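Local coordinates for DUF1881 domain-containing protein (Neurospora crassa, PDB 5Z6D), which is of unknown function but pairs a betagamma-crystallin domain with an Ig-like domain, an arrangement whose interface appears to leave the calcium site of the crystallin domain inoperative, at residues Y25-N38 with I74-D87. The protein carries 1 engineered substitution. Numbering follows the deposited sequence.
Sequences YAVGQDVSVPGSLN and ISDIGGLSRFRVVD
In the betagamma-crystallin domain, strand 30-32 runs antiparallel to strand 82-87, one register serving both solvent and core. Val31 and Phe83 form the hydrogen-bonded pair, Val31 N to Phe83 O and Phe83 N to Val31 O, both 2.9 Å. On one face, the extended Arg82 meets Asp30 side-on, NE to Asp30 OD1 at 2.8 Å on the syn lone pair and NH2 to OD2. Arg84, bent at chi3 (-58°), brings NE and NH2 both to OD2, which accepts three bonds; with OD1 also held, the carboxylate's rotation is fixed. On the opposite face, Phe83 CG lies between backbone N and carbonyl carbon (chi1 67°), putting one ring face against Val31 CB, a CH-pi contact offset toward the rim. Phe83 CZ points into the face of Tyr25, a T-shaped stack, while Leu37 CD2 touches Phe83 CD2 at 3.6 Å. Leu37 N bonds to Leu80 O, between Gly79 and Ser81, calcium ligands of this protein although none is bound here. Asn38 ND2 bonds to Tyr41 O and, bent (136°) and above the carbonyl plane, to Ile74 O. Strand 30-32 edges its sheet; strand 82-87 pairs on its other side with strand 50-55, Ser81 and Arg82 both facing Trp55 in a classic beta bulge.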
loop_
_atom_site.group_PDB
_atom_site.type_symbol
_atom_site.label_atom_id
_atom_site.label_comp_id
_atom_site.label_asym_id
_atom_site.label_seq_id
_atom_site.Cartn_x
_atom_site.Cartn_y
_atom_site.Cartn_z
ATOM N N TYR A 25 5.012 -20.226 3.942
ATOM C CA TYR A 25 3.771 -19.504 4.239
ATOM C C TYR A 25 2.749 -19.656 3.098
ATOM O O TYR A 25 3.108 -19.693 1.921
ATOM C CB TYR A 25 4.066 -18.024 4.499
ATOM C CG TYR A 25 4.940 -17.759 5.713
ATOM C CD1 TYR A 25 4.381 -17.491 6.957
ATOM C CD2 TYR A 25 6.327 -17.753 5.603
ATOM C CE1 TYR A 25 5.174 -17.236 8.059
ATOM C CE2 TYR A 25 7.137 -17.497 6.699
ATOM C CZ TYR A 25 6.559 -17.256 7.927
ATOM O OH TYR A 25 7.360 -17.002 9.012
ATOM N N ALA A 26 1.463 -19.722 3.443
ATOM C CA ALA A 26 0.421 -19.961 2.445
ATOM C C ALA A 26 -0.401 -18.717 2.137
ATOM O O ALA A 26 -0.464 -17.799 2.950
ATOM C CB ALA A 26 -0.514 -21.079 2.922
ATOM N N VAL A 27 -1.046 -18.710 0.978
ATOM C CA VAL A 27 -1.975 -17.647 0.623
ATOM C C VAL A 27 -3.022 -17.507 1.722
ATOM O O VAL A 27 -3.559 -18.513 2.211
ATOM C CB VAL A 27 -2.640 -17.918 -0.718
ATOM C CG1 VAL A 27 -3.825 -16.995 -0.924
ATOM C CG2 VAL A 27 -1.613 -17.724 -1.841
ATOM N N GLY A 28 -3.284 -16.267 2.126
ATOM C CA GLY A 28 -4.161 -16.014 3.262
ATOM C C GLY A 28 -3.452 -15.699 4.572
ATOM O O GLY A 28 -4.076 -15.211 5.520
ATOM N N GLN A 29 -2.167 -16.009 4.675
ATOM C CA GLN A 29 -1.442 -15.707 5.901
ATOM C C GLN A 29 -1.004 -14.267 5.961
ATOM O O GLN A 29 -0.475 -13.705 4.997
ATOM C CB GLN A 29 -0.216 -16.608 6.077
ATOM C CG GLN A 29 -0.563 -18.016 6.560
ATOM C CD GLN A 29 0.669 -18.783 6.996
ATOM O OE1 GLN A 29 1.156 -19.665 6.279
ATOM N NE2 GLN A 29 1.192 -18.444 8.158
ATOM N N ASP A 30 -1.239 -13.689 7.128
ATOM C CA ASP A 30 -0.869 -12.326 7.443
ATOM C C ASP A 30 0.033 -12.411 8.657
ATOM O O ASP A 30 -0.374 -12.921 9.703
ATOM C CB ASP A 30 -2.121 -11.498 7.712
ATOM C CG ASP A 30 -1.837 -10.021 7.897
ATOM O OD1 ASP A 30 -0.954 -9.664 8.701
ATOM O OD2 ASP A 30 -2.523 -9.208 7.238
ATOM N N VAL A 31 1.262 -11.935 8.512
ATOM C CA VAL A 31 2.299 -12.149 9.503
ATOM C C VAL A 31 2.955 -10.840 9.937
ATOM O O VAL A 31 3.440 -10.066 9.104
ATOM C CB VAL A 31 3.391 -13.087 8.967
ATOM C CG1 VAL A 31 4.516 -13.216 9.980
ATOM C CG2 VAL A 31 2.797 -14.446 8.605
ATOM N N SER A 32 2.975 -10.609 11.240
ATOM C CA SER A 32 3.641 -9.456 11.821
ATOM C C SER A 32 4.764 -9.906 12.741
ATOM O O SER A 32 4.597 -10.842 13.531
ATOM C CB SER A 32 2.636 -8.592 12.595
ATOM O OG SER A 32 1.721 -7.955 11.729
ATOM N N VAL A 33 5.905 -9.237 12.633
ATOM C CA VAL A 33 7.091 -9.584 13.401
ATOM C C VAL A 33 7.450 -8.417 14.312
ATOM O O VAL A 33 7.077 -7.270 14.029
ATOM C CB VAL A 33 8.262 -9.943 12.468
ATOM C CG1 VAL A 33 7.841 -11.063 11.538
ATOM C CG2 VAL A 33 8.709 -8.724 11.675
ATOM N N PRO A 34 8.150 -8.702 15.426
ATOM C CA PRO A 34 8.457 -7.671 16.426
ATOM C C PRO A 34 9.386 -6.564 15.915
ATOM O O PRO A 34 9.211 -5.401 16.283
ATOM C CB PRO A 34 9.135 -8.464 17.551
ATOM C CG PRO A 34 8.708 -9.877 17.342
ATOM C CD PRO A 34 8.573 -10.043 15.870
ATOM N N GLY A 35 10.359 -6.916 15.083
ATOM C CA GLY A 35 11.321 -5.936 14.599
ATOM C C GLY A 35 11.124 -5.602 13.136
ATOM O O GLY A 35 10.235 -4.833 12.774
ATOM N N SER A 36 11.968 -6.171 12.287
ATOM C CA SER A 36 11.752 -6.087 10.851
ATOM C C SER A 36 11.837 -7.493 10.274
ATOM O O SER A 36 12.342 -8.409 10.925
ATOM C CB SER A 36 12.774 -5.166 10.192
ATOM O OG SER A 36 14.034 -5.803 10.128
ATOM N N LEU A 37 11.344 -7.667 9.058
ATOM C CA LEU A 37 11.352 -8.984 8.429
ATOM C C LEU A 37 12.770 -9.543 8.254
ATOM O O LEU A 37 12.978 -10.758 8.266
ATOM C CB LEU A 37 10.638 -8.912 7.084
ATOM C CG LEU A 37 9.139 -8.681 7.233
ATOM C CD1 LEU A 37 8.502 -8.478 5.866
ATOM C CD2 LEU A 37 8.502 -9.842 7.962
ATOM N N ASN A 38 13.736 -8.647 8.125
ATOM C CA ASN A 38 15.132 -9.038 7.916
ATOM C C ASN A 38 15.834 -9.616 9.141
ATOM O O ASN A 38 16.974 -10.077 9.051
ATOM C CB ASN A 38 15.927 -7.839 7.417
ATOM C CG ASN A 38 15.406 -7.316 6.112
ATOM O OD1 ASN A 38 15.349 -6.109 5.893
ATOM N ND2 ASN A 38 15.002 -8.227 5.233
ATOM N N ILE A 74 16.446 -9.826 -0.116
ATOM C CA ILE A 74 15.528 -8.823 0.439
ATOM C C ILE A 74 16.057 -8.200 1.732
ATOM O O ILE A 74 15.278 -7.770 2.587
ATOM C CB ILE A 74 14.125 -9.416 0.707
ATOM C CG1 ILE A 74 14.191 -10.612 1.667
ATOM C CG2 ILE A 74 13.469 -9.816 -0.604
ATOM C CD1 ILE A 74 12.819 -11.090 2.128
ATOM N N SER A 75 17.375 -8.131 1.861
ATOM C CA SER A 75 18.009 -7.602 3.065
ATOM C C SER A 75 17.916 -6.078 3.205
ATOM O O SER A 75 18.207 -5.537 4.272
ATOM C CB SER A 75 19.474 -8.015 3.089
ATOM O OG SER A 75 20.161 -7.447 1.984
ATOM N N ASP A 76 17.532 -5.391 2.133
ATOM C CA ASP A 76 17.521 -3.930 2.113
ATOM C C ASP A 76 16.178 -3.408 1.620
ATOM O O ASP A 76 16.049 -2.997 0.469
ATOM C CB ASP A 76 18.650 -3.409 1.215
ATOM C CG ASP A 76 18.924 -1.926 1.408
ATOM O OD1 ASP A 76 18.081 -1.224 2.004
ATOM O OD2 ASP A 76 19.991 -1.458 0.951
ATOM N N ILE A 77 15.171 -3.415 2.488
ATOM C CA ILE A 77 13.816 -3.134 2.035
ATOM C C ILE A 77 13.147 -2.102 2.919
ATOM O O ILE A 77 11.939 -1.884 2.834
ATOM C CB ILE A 77 12.977 -4.409 2.023
ATOM C CG1 ILE A 77 13.062 -5.088 3.394
ATOM C CG2 ILE A 77 13.493 -5.348 0.941
ATOM C CD1 ILE A 77 12.099 -6.272 3.585
ATOM N N GLY A 78 13.949 -1.450 3.755
ATOM C CA GLY A 78 13.403 -0.605 4.795
ATOM C C GLY A 78 13.128 -1.516 5.970
ATOM O O GLY A 78 13.525 -2.678 5.963
ATOM N N GLY A 79 12.441 -1.016 6.981
ATOM C CA GLY A 79 12.233 -1.838 8.151
ATOM C C GLY A 79 10.912 -2.572 8.119
ATOM O O GLY A 79 10.280 -2.702 9.165
ATOM N N LEU A 80 10.491 -3.042 6.939
ATOM C CA LEU A 80 9.144 -3.620 6.791
ATOM C C LEU A 80 8.935 -4.728 7.816
ATOM O O LEU A 80 9.841 -5.517 8.081
ATOM C CB LEU A 80 8.924 -4.154 5.372
ATOM C CG LEU A 80 9.160 -3.162 4.230
ATOM C CD1 LEU A 80 8.606 -3.716 2.931
ATOM C CD2 LEU A 80 8.555 -1.793 4.528
ATOM N N SER A 81 7.755 -4.764 8.423
ATOM C CA SER A 81 7.560 -5.607 9.593
ATOM C C SER A 81 6.310 -6.458 9.505
ATOM O O SER A 81 6.002 -7.204 10.428
ATOM C CB SER A 81 7.494 -4.742 10.841
ATOM O OG SER A 81 6.473 -3.776 10.688
ATOM N N ARG A 82 5.592 -6.371 8.391
ATOM C CA ARG A 82 4.385 -7.167 8.237
ATOM C C ARG A 82 4.271 -7.610 6.793
ATOM O O ARG A 82 4.756 -6.917 5.910
ATOM C CB ARG A 82 3.158 -6.353 8.657
ATOM C CG ARG A 82 1.815 -7.047 8.481
ATOM C CD ARG A 82 0.708 -6.211 9.121
ATOM N NE ARG A 82 -0.592 -6.864 9.017
ATOM C CZ ARG A 82 -1.744 -6.270 9.306
ATOM N NH1 ARG A 82 -1.751 -5.006 9.709
ATOM N NH2 ARG A 82 -2.885 -6.936 9.180
ATOM N N PHE A 83 3.684 -8.776 6.546
ATOM C CA PHE A 83 3.402 -9.154 5.167
ATOM C C PHE A 83 2.151 -9.995 5.059
ATOM O O PHE A 83 1.714 -10.598 6.029
ATOM C CB PHE A 83 4.592 -9.889 4.519
ATOM C CG PHE A 83 4.908 -11.254 5.113
ATOM C CD1 PHE A 83 4.252 -12.400 4.669
ATOM C CD2 PHE A 83 5.904 -11.394 6.076
ATOM C CE1 PHE A 83 4.559 -13.658 5.189
ATOM C CE2 PHE A 83 6.227 -12.654 6.598
ATOM C CZ PHE A 83 5.554 -13.780 6.157
ATOM N N ARG A 84 1.574 -10.015 3.867
ATOM C CA ARG A 84 0.437 -10.869 3.584
ATOM C C ARG A 84 0.762 -11.631 2.318
ATOM O O ARG A 84 1.272 -11.066 1.343
ATOM C CB ARG A 84 -0.865 -10.067 3.428
ATOM C CG ARG A 84 -2.087 -10.959 3.260
ATOM C CD ARG A 84 -3.393 -10.157 3.201
ATOM N NE ARG A 84 -3.605 -9.328 4.385
ATOM C CZ ARG A 84 -4.649 -8.516 4.535
ATOM N NH1 ARG A 84 -5.553 -8.428 3.566
ATOM N NH2 ARG A 84 -4.784 -7.787 5.636
ATOM N N VAL A 85 0.518 -12.932 2.349
ATOM C CA VAL A 85 0.642 -13.749 1.161
ATOM C C VAL A 85 -0.718 -13.789 0.480
ATOM O O VAL A 85 -1.719 -14.209 1.091
ATOM C CB VAL A 85 1.110 -15.182 1.478
ATOM C CG1 VAL A 85 1.363 -15.942 0.184
ATOM C CG2 VAL A 85 2.352 -15.165 2.392
ATOM N N VAL A 86 -0.757 -13.317 -0.760
ATOM C CA VAL A 86 -2.007 -13.169 -1.503
ATOM C C VAL A 86 -1.940 -13.860 -2.864
ATOM O O VAL A 86 -0.857 -14.241 -3.339
ATOM C CB VAL A 86 -2.369 -11.679 -1.709
ATOM C CG1 VAL A 86 -2.559 -10.970 -0.358
ATOM C CG2 VAL A 86 -1.308 -10.978 -2.560
ATOM N N ASP A 87 -3.096 -14.029 -3.497
ATOM C CA ASP A 87 -3.132 -14.538 -4.865
ATOM C C ASP A 87 -2.386 -13.592 -5.803
ATOM O O ASP A 87 -2.274 -12.402 -5.530
ATOM C CB ASP A 87 -4.573 -14.720 -5.345
ATOM C CG ASP A 87 -5.324 -15.772 -4.547
ATOM O OD1 ASP A 87 -5.001 -16.968 -4.701
ATOM O OD2 ASP A 87 -6.235 -15.408 -3.772
#